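Local coordinates for glucokinase (PDB 3VGL), which probably catalyses the ATP-dependent phosphorylation of D-glucose to glucose 6-phosphate, as a zinc-binding kinase of the ROK family, at residues I81-H85 with E86-D90; A245-A248 with S249-D252; E267-L270 with D271-K275. All blocks are in the same frame, centred on the assembly; numbering follows the deposited sequence.

Contact 1: I81-H85 with E86-D90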
loop_
_atom_site.group_PDB
_atom_site.type_symbol
_atom_site.label_atom_id
_atom_site.label_comp_id
_atom_site.label_asym_id
_atom_site.label_seq_id
_atom_site.Cartn_x
_atom_site.Cartn_y
_atom_site.Cartn_z
ATOM N N ILE A 81 -6.380 8.634 24.605
ATOM C CA ILE A 81 -6.865 9.170 25.881
ATOM C C ILE A 81 -7.642 10.444 25.517
ATOM O O ILE A 81 -7.261 11.158 24.602
ATOM C CB ILE A 81 -5.681 9.507 26.831
ATOM C CG1 ILE A 81 -4.944 8.234 27.260
ATOM C CG2 ILE A 81 -6.166 10.274 28.095
ATOM C CD1 ILE A 81 -3.632 8.507 27.912
ATOM N N ASP A 82 -8.687 10.768 26.269
ATOM C CA ASP A 82 -9.494 11.956 25.943
ATOM C C ASP A 82 -8.891 13.260 26.503
ATOM O O ASP A 82 -9.384 13.856 27.481
ATOM C CB ASP A 82 -10.950 11.750 26.367
ATOM C CG ASP A 82 -11.888 12.826 25.820
ATOM O OD1 ASP A 82 -11.601 13.434 24.752
ATOM O OD2 ASP A 82 -12.935 13.043 26.460
ATOM N N TRP A 83 -7.806 13.684 25.871
ATOM C CA TRP A 83 -7.119 14.923 26.214
ATOM C C TRP A 83 -7.106 15.830 24.979
ATOM O O TRP A 83 -6.630 15.436 23.914
ATOM C CB TRP A 83 -5.674 14.630 26.625
ATOM C CG TRP A 83 -5.413 14.168 28.055
ATOM C CD1 TRP A 83 -6.100 14.516 29.185
ATOM C CD2 TRP A 83 -4.329 13.323 28.493
ATOM N NE1 TRP A 83 -5.518 13.938 30.303
ATOM C CE2 TRP A 83 -4.433 13.197 29.900
ATOM C CE3 TRP A 83 -3.296 12.649 27.829
ATOM C CZ2 TRP A 83 -3.533 12.420 30.659
ATOM C CZ3 TRP A 83 -2.385 11.889 28.590
ATOM C CH2 TRP A 83 -2.520 11.781 29.982
ATOM N N ARG A 84 -7.615 17.052 25.125
ATOM C CA ARG A 84 -7.473 18.062 24.083
ATOM C C ARG A 84 -7.130 19.369 24.789
ATOM O O ARG A 84 -7.966 19.906 25.511
ATOM C CB ARG A 84 -8.767 18.221 23.262
ATOM C CG ARG A 84 -9.161 17.017 22.382
ATOM C CD ARG A 84 -8.211 16.840 21.210
ATOM N NE ARG A 84 -8.597 15.738 20.333
ATOM C CZ ARG A 84 -8.245 14.467 20.520
ATOM N NH1 ARG A 84 -7.524 14.107 21.581
ATOM N NH2 ARG A 84 -8.647 13.549 19.648
ATOM N N HIS A 85 -5.911 19.868 24.565
ATOM C CA HIS A 85 -5.411 21.091 25.216
ATOM C C HIS A 85 -5.640 21.014 26.733
ATOM O O HIS A 85 -6.160 21.953 27.370
ATOM C CB HIS A 85 -6.047 22.358 24.593
ATOM C CG HIS A 85 -5.531 22.704 23.227
ATOM N ND1 HIS A 85 -5.833 23.895 22.610
ATOM C CD2 HIS A 85 -4.737 22.029 22.357
ATOM C CE1 HIS A 85 -5.264 23.940 21.420
ATOM N NE2 HIS A 85 -4.585 22.823 21.243
ATOM N N GLU A 86 -5.222 19.891 27.314
ATOM C CA GLU A 86 -5.411 19.619 28.736
ATOM C C GLU A 86 -4.293 20.227 29.615
ATOM O O GLU A 86 -3.137 19.801 29.535
ATOM C CB GLU A 86 -5.505 18.097 28.957
ATOM C CG GLU A 86 -5.559 17.635 30.431
ATOM C CD GLU A 86 -6.936 17.827 31.073
ATOM O OE1 GLU A 86 -7.105 17.458 32.254
ATOM O OE2 GLU A 86 -7.847 18.338 30.383
ATOM N N PRO A 87 -4.635 21.214 30.478
ATOM C CA PRO A 87 -3.643 21.832 31.361
ATOM C C PRO A 87 -3.304 20.944 32.562
ATOM O O PRO A 87 -3.644 21.232 33.722
ATOM C CB PRO A 87 -4.326 23.141 31.787
ATOM C CG PRO A 87 -5.758 22.826 31.770
ATOM C CD PRO A 87 -5.971 21.819 30.648
ATOM N N LEU A 88 -2.582 19.876 32.274
ATOM C CA LEU A 88 -2.319 18.861 33.262
ATOM C C LEU A 88 -1.434 19.355 34.402
ATOM O O LEU A 88 -1.698 19.050 35.562
ATOM C CB LEU A 88 -1.708 17.640 32.559
ATOM C CG LEU A 88 -1.818 16.314 33.299
ATOM C CD1 LEU A 88 -3.269 15.917 33.617
ATOM C CD2 LEU A 88 -1.174 15.245 32.440
ATOM N N LYS A 89 -0.387 20.110 34.070
ATOM C CA LYS A 89 0.496 20.676 35.091
ATOM C C LYS A 89 -0.300 21.477 36.120
ATOM O O LYS A 89 -0.173 21.251 37.321
ATOM C CB LYS A 89 1.556 21.575 34.459
ATOM C CG LYS A 89 2.362 22.397 35.483
ATOM C CD LYS A 89 3.458 23.177 34.797
ATOM C CE LYS A 89 4.164 24.098 35.779
ATOM N NZ LYS A 89 5.477 24.511 35.233
ATOM N N ASP A 90 -1.132 22.389 35.628
ATOM C CA ASP A 90 -1.887 23.280 36.514
ATOM C C ASP A 90 -2.847 22.508 37.406
ATOM O O ASP A 90 -2.925 22.764 38.606
ATOM C CB ASP A 90 -2.652 24.325 35.706
ATOM C CG ASP A 90 -1.738 25.345 35.047
ATOM O OD1 ASP A 90 -0.537 25.409 35.397
ATOM O OD2 ASP A 90 -2.226 26.095 34.177
HETATM O O HOH W 1 -6.581 14.781 32.849
HETATM O O HOH W 2 -8.775 17.547 27.695
#

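Contact 2: A245-A248 with S249-D252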
loop_
_atom_site.group_PDB
_atom_site.type_symbol
_atom_site.label_atom_id
_atom_site.label_comp_id
_atom_site.label_asym_id
_atom_site.label_seq_id
_atom_site.Cartn_x
_atom_site.Cartn_y
_atom_site.Cartn_z
ATOM N N ALA A 245 14.249 0.530 10.729
ATOM C CA ALA A 245 15.124 0.791 9.571
ATOM C C ALA A 245 14.859 2.181 9.000
ATOM O O ALA A 245 15.820 2.913 8.667
ATOM C CB ALA A 245 14.987 -0.286 8.544
ATOM N N ASP A 246 13.593 2.579 8.906
ATOM C CA ASP A 246 13.288 3.979 8.492
ATOM C C ASP A 246 13.868 5.021 9.479
ATOM O O ASP A 246 14.403 6.070 9.080
ATOM C CB ASP A 246 11.779 4.203 8.331
ATOM C CG ASP A 246 11.192 3.501 7.086
ATOM O OD1 ASP A 246 11.933 3.115 6.172
ATOM O OD2 ASP A 246 9.960 3.316 7.073
ATOM N N LEU A 247 13.786 4.731 10.776
ATOM C CA LEU A 247 14.371 5.655 11.743
ATOM C C LEU A 247 15.891 5.734 11.620
ATOM O O LEU A 247 16.468 6.778 11.981
ATOM C CB LEU A 247 13.974 5.266 13.169
ATOM C CG LEU A 247 12.488 5.373 13.529
ATOM C CD1 LEU A 247 12.262 4.918 14.981
ATOM C CD2 LEU A 247 11.986 6.803 13.426
ATOM N N ALA A 248 16.535 4.652 11.161
ATOM C CA ALA A 248 17.992 4.678 10.907
ATOM C C ALA A 248 18.275 5.613 9.738
ATOM O O ALA A 248 19.281 6.357 9.768
ATOM C CB ALA A 248 18.538 3.277 10.623
ATOM N N SER A 249 17.405 5.565 8.717
ATOM C CA SER A 249 17.530 6.504 7.572
ATOM C C SER A 249 17.384 7.943 8.028
ATOM O O SER A 249 18.112 8.819 7.542
ATOM C CB SER A 249 16.512 6.182 6.491
ATOM O OG SER A 249 16.875 4.947 5.938
ATOM N N LEU A 250 16.487 8.175 8.982
ATOM C CA LEU A 250 16.187 9.517 9.491
ATOM C C LEU A 250 17.273 10.042 10.429
ATOM O O LEU A 250 17.812 11.147 10.208
ATOM C CB LEU A 250 14.831 9.520 10.187
ATOM C CG LEU A 250 13.669 9.421 9.202
ATOM C CD1 LEU A 250 12.521 8.592 9.770
ATOM C CD2 LEU A 250 13.180 10.837 8.882
ATOM N N PHE A 251 17.608 9.257 11.460
ATOM C CA PHE A 251 18.423 9.742 12.596
ATOM C C PHE A 251 19.826 9.153 12.667
ATOM O O PHE A 251 20.717 9.741 13.299
ATOM C CB PHE A 251 17.724 9.411 13.924
ATOM C CG PHE A 251 16.450 10.165 14.158
ATOM C CD1 PHE A 251 16.484 11.495 14.583
ATOM C CD2 PHE A 251 15.212 9.531 14.011
ATOM C CE1 PHE A 251 15.280 12.197 14.816
ATOM C CE2 PHE A 251 14.018 10.237 14.233
ATOM C CZ PHE A 251 14.063 11.564 14.654
ATOM N N ASP A 252 20.023 7.987 12.050
ATOM C CA ASP A 252 21.315 7.253 12.169
ATOM C C ASP A 252 21.925 7.255 13.594
ATOM O O ASP A 252 23.065 7.720 13.785
ATOM C CB ASP A 252 22.325 7.809 11.141
ATOM C CG ASP A 252 23.623 6.999 11.074
ATOM O OD1 ASP A 252 23.558 5.753 11.160
ATOM O OD2 ASP A 252 24.701 7.614 10.882
HETATM O O HOH W 3 14.761 3.271 5.304
#

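Contact 3: E267-L270 with D271-K275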
loop_
_atom_site.group_PDB
_atom_site.type_symbol
_atom_site.label_atom_id
_atom_site.label_comp_id
_atom_site.label_asym_id
_atom_site.label_seq_id
_atom_site.Cartn_x
_atom_site.Cartn_y
_atom_site.Cartn_z
ATOM N N GLU A 267 14.471 -10.462 25.156
ATOM C CA GLU A 267 14.825 -11.050 23.857
ATOM C C GLU A 267 13.679 -11.762 23.148
ATOM O O GLU A 267 13.697 -11.877 21.923
ATOM C CB GLU A 267 16.045 -11.973 23.992
ATOM C CG GLU A 267 17.328 -11.181 24.184
ATOM C CD GLU A 267 17.685 -10.311 22.984
ATOM O OE1 GLU A 267 17.816 -10.849 21.861
ATOM O OE2 GLU A 267 17.860 -9.093 23.177
ATOM N N LEU A 268 12.659 -12.187 23.895
ATOM C CA LEU A 268 11.483 -12.812 23.266
ATOM C C LEU A 268 10.944 -11.933 22.134
ATOM O O LEU A 268 10.649 -12.427 21.041
ATOM C CB LEU A 268 10.380 -13.113 24.282
ATOM C CG LEU A 268 9.112 -13.777 23.715
ATOM C CD1 LEU A 268 9.319 -15.257 23.358
ATOM C CD2 LEU A 268 7.945 -13.606 24.686
ATOM N N VAL A 269 10.855 -10.641 22.414
ATOM C CA VAL A 269 10.410 -9.647 21.422
ATOM C C VAL A 269 11.580 -8.927 20.738
ATOM O O VAL A 269 11.494 -8.619 19.551
ATOM C CB VAL A 269 9.369 -8.670 22.042
ATOM C CG1 VAL A 269 9.967 -7.841 23.177
ATOM C CG2 VAL A 269 8.747 -7.771 20.979
ATOM N N LEU A 270 12.682 -8.691 21.459
ATOM C CA LEU A 270 13.792 -7.946 20.862
ATOM C C LEU A 270 14.516 -8.703 19.744
ATOM O O LEU A 270 14.960 -8.087 18.757
ATOM C CB LEU A 270 14.804 -7.459 21.910
ATOM C CG LEU A 270 14.694 -6.021 22.407
ATOM C CD1 LEU A 270 15.046 -5.027 21.286
ATOM C CD2 LEU A 270 13.292 -5.729 22.978
ATOM N N ASP A 271 14.648 -10.024 19.880
ATOM C CA ASP A 271 15.361 -10.799 18.866
ATOM C C ASP A 271 14.665 -10.748 17.493
ATOM O O ASP A 271 15.319 -10.400 16.512
ATOM C CB ASP A 271 15.630 -12.231 19.354
ATOM C CG ASP A 271 16.338 -13.089 18.305
ATOM O OD1 ASP A 271 17.537 -12.861 18.027
ATOM O OD2 ASP A 271 15.686 -14.004 17.757
ATOM N N PRO A 272 13.329 -11.012 17.431
ATOM C CA PRO A 272 12.701 -10.843 16.117
ATOM C C PRO A 272 12.730 -9.403 15.618
ATOM O O PRO A 272 12.864 -9.195 14.411
ATOM C CB PRO A 272 11.253 -11.316 16.332
ATOM C CG PRO A 272 11.081 -11.486 17.826
ATOM C CD PRO A 272 12.451 -11.720 18.374
ATOM N N ILE A 273 12.619 -8.423 16.521
ATOM C CA ILE A 273 12.660 -7.011 16.066
ATOM C C ILE A 273 14.037 -6.672 15.477
ATOM O O ILE A 273 14.145 -6.067 14.403
ATOM C CB ILE A 273 12.290 -6.046 17.191
ATOM C CG1 ILE A 273 10.795 -6.200 17.485
ATOM C CG2 ILE A 273 12.604 -4.616 16.781
ATOM C CD1 ILE A 273 10.250 -5.265 18.628
ATOM N N ARG A 274 15.087 -7.098 16.179
ATOM C CA ARG A 274 16.462 -6.866 15.716
ATOM C C ARG A 274 16.735 -7.509 14.359
ATOM O O ARG A 274 17.337 -6.886 13.469
ATOM C CB ARG A 274 17.461 -7.385 16.766
ATOM C CG ARG A 274 18.898 -6.948 16.515
ATOM C CD ARG A 274 19.826 -7.519 17.625
ATOM N NE ARG A 274 19.462 -7.050 18.965
ATOM C CZ ARG A 274 18.911 -7.810 19.915
ATOM N NH1 ARG A 274 18.680 -9.107 19.689
ATOM N NH2 ARG A 274 18.615 -7.296 21.102
ATOM N N LYS A 275 16.312 -8.762 14.211
ATOM C CA LYS A 275 16.505 -9.489 12.949
ATOM C C LYS A 275 15.753 -8.781 11.814
ATOM O O LYS A 275 16.272 -8.601 10.714
ATOM C CB LYS A 275 16.064 -10.944 13.101
ATOM C CG LYS A 275 17.069 -11.822 13.866
ATOM C CD LYS A 275 16.469 -13.168 14.202
ATOM C CE LYS A 275 17.544 -14.104 14.714
ATOM N NZ LYS A 275 16.918 -15.309 15.324
#

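Contact 1: I81-H85 with E86-D90
W83 and E86, three residues apart round a chain corner, show how an aromatic ring and a carboxylate can share a turn through water. Just upstream, I81 covers one face of the W83 ring, its CG2 3.6 Å above the plane and over the centre, while an inverse gamma turn centred on D82 brings the chain round to the tryptophan. W83 CG lies anti to its own carbonyl carbon (chi1 -82°), which brings the indole across the E86 chain at a slant, W83 CD1 3.4 Å from E86 CG. The far end of the ring touches the first helical turn, with W83 CZ2 4.1 Å from L88 CD2. Water 1 lies at the indole edge, in its plane, accepting from W83 NE1 at 2.9 Å and donating to E86 OE1 at 2.8 Å. R84 contributes its backbone: water 2 accepts from R84 N and donates to E86 OE2 at 3.0 Å, and each carboxylate oxygen thus has its own water. The R84 side chain turns back to bond W83 O through NH1, and its guanidinium makes a cation-pi contact with W286 of the second subunit. H85, with positive phi (50°), carries its ring to that same subunit, meeting the W286 ring edge-to-face while NE2 bonds W286 O. P87 then centres a second inverse gamma turn, closed by L88 N on E86 O, and takes the N-cap position of helix 88-96. H85 and E86 together facing V75 form a G1 beta bulge, consistent with the corner the chain turns at H85.

Contact 2: A245-A248 with S249-D252
At the edge of the F251 ring, near its plane, lies L247 O, 3.6 Å from F251 CD2; L247 CD2 separately comes 4.1 Å from F251 CE2. The two side chains, one helical turn apart, run side by side, pointing the same way. Across the subunit interface the F251 ring meets F251 of the second subunit with the planes at about 45°, so the phenyl group is both a last-turn residue and an interface one. L247 CD2 also touches L250 CD1, giving a small apolar patch along one side of the helix. L250 is tightly placed: its CD1 comes to 3.2 Å from D246 O, and its chi2 of 144° departs from a staggered value, consistent with some strain. Elsewhere on the turn, water 3 joins residues three apart, donating to D246 OD1 at 3.0 Å and accepting from S249 OG at 2.8 Å. D246 OD1 also takes the backbone N-H of R159 of the second subunit. The final turn is closed by four backbone bonds, from S249 N on A245 O through to D252 N on A248 O. This last one is the most bent, its N-H...O angle only 133°, where D252 leaves the helix with positive phi and offers OD2 to F149 N and V151 N of the second subunit. Within its own subunit, the C-terminal end of helix 227-251 lays L247 on I126 and I128 of strand 125-130 and on F256 of strand 255-259, while A245 and A248 pack against W280 and F277 of helix 267-280.

Contact 3: E267-L270 with D271-K275
R274 reaches back two helical turns to E267 in an end-on bidentate salt bridge, one nitrogen to each carboxylate oxygen. Its CB rests 3.3 Å from L270 O, the carbonyl that also accepts R274 N. From there CG stands anti to the backbone N (chi1 -169°) and the chain stays extended to CD, then bends at chi3 (-61°), which folds the guanidinium over L270 O and toward the first turn. At the tip, R274 NH1 binds E267 OE1 at 2.9 Å and R274 NH2 binds E267 OE2 at 2.8 Å, each oxygen using its syn lone pair, with the two flat groups only 10° from coplanar. NH2 also donates to V292 O, tying helix 267-280 to strand 291-294 of its beta-alpha-beta unit, which starts at strand 255-259. With an alanine here the guanidinium is gone, and the E267 carboxylate is likely to lose its counter-charge and V292 O this donor. P272, which lacks an N-H, kinks the helix and sets its CD 3.3 Å from L268 O. E267 OE1 and D271 OD1 stand 4.3 Å apart, yet K275 NZ makes a salt bridge with D271 OD2; the two cations probably offset that repulsion and would be expected to favour the charged form of both acids.

The three local contacts sample both halves of an actin-like ATPase fold. Contact 1 stands alone, its centre 31 Å from that of contact 2 and 35 Å from that of contact 3, with which it brackets the chain's centre. Contacts 2 and 3 are neighbours, about 8 Å apart at their nearest atoms, on packed helices 227-251 and 267-280. None includes a residue of the glucose, sodium or zinc sites, but contacts 1 and 3 come near bound ligands: the W83 side chain is about 8 Å from the glucose, and that of L268 about 7 Å from the nucleotide analogue. Contacts 1 and 2 reach a second subunit, whereas contact 3 stays within its own chain.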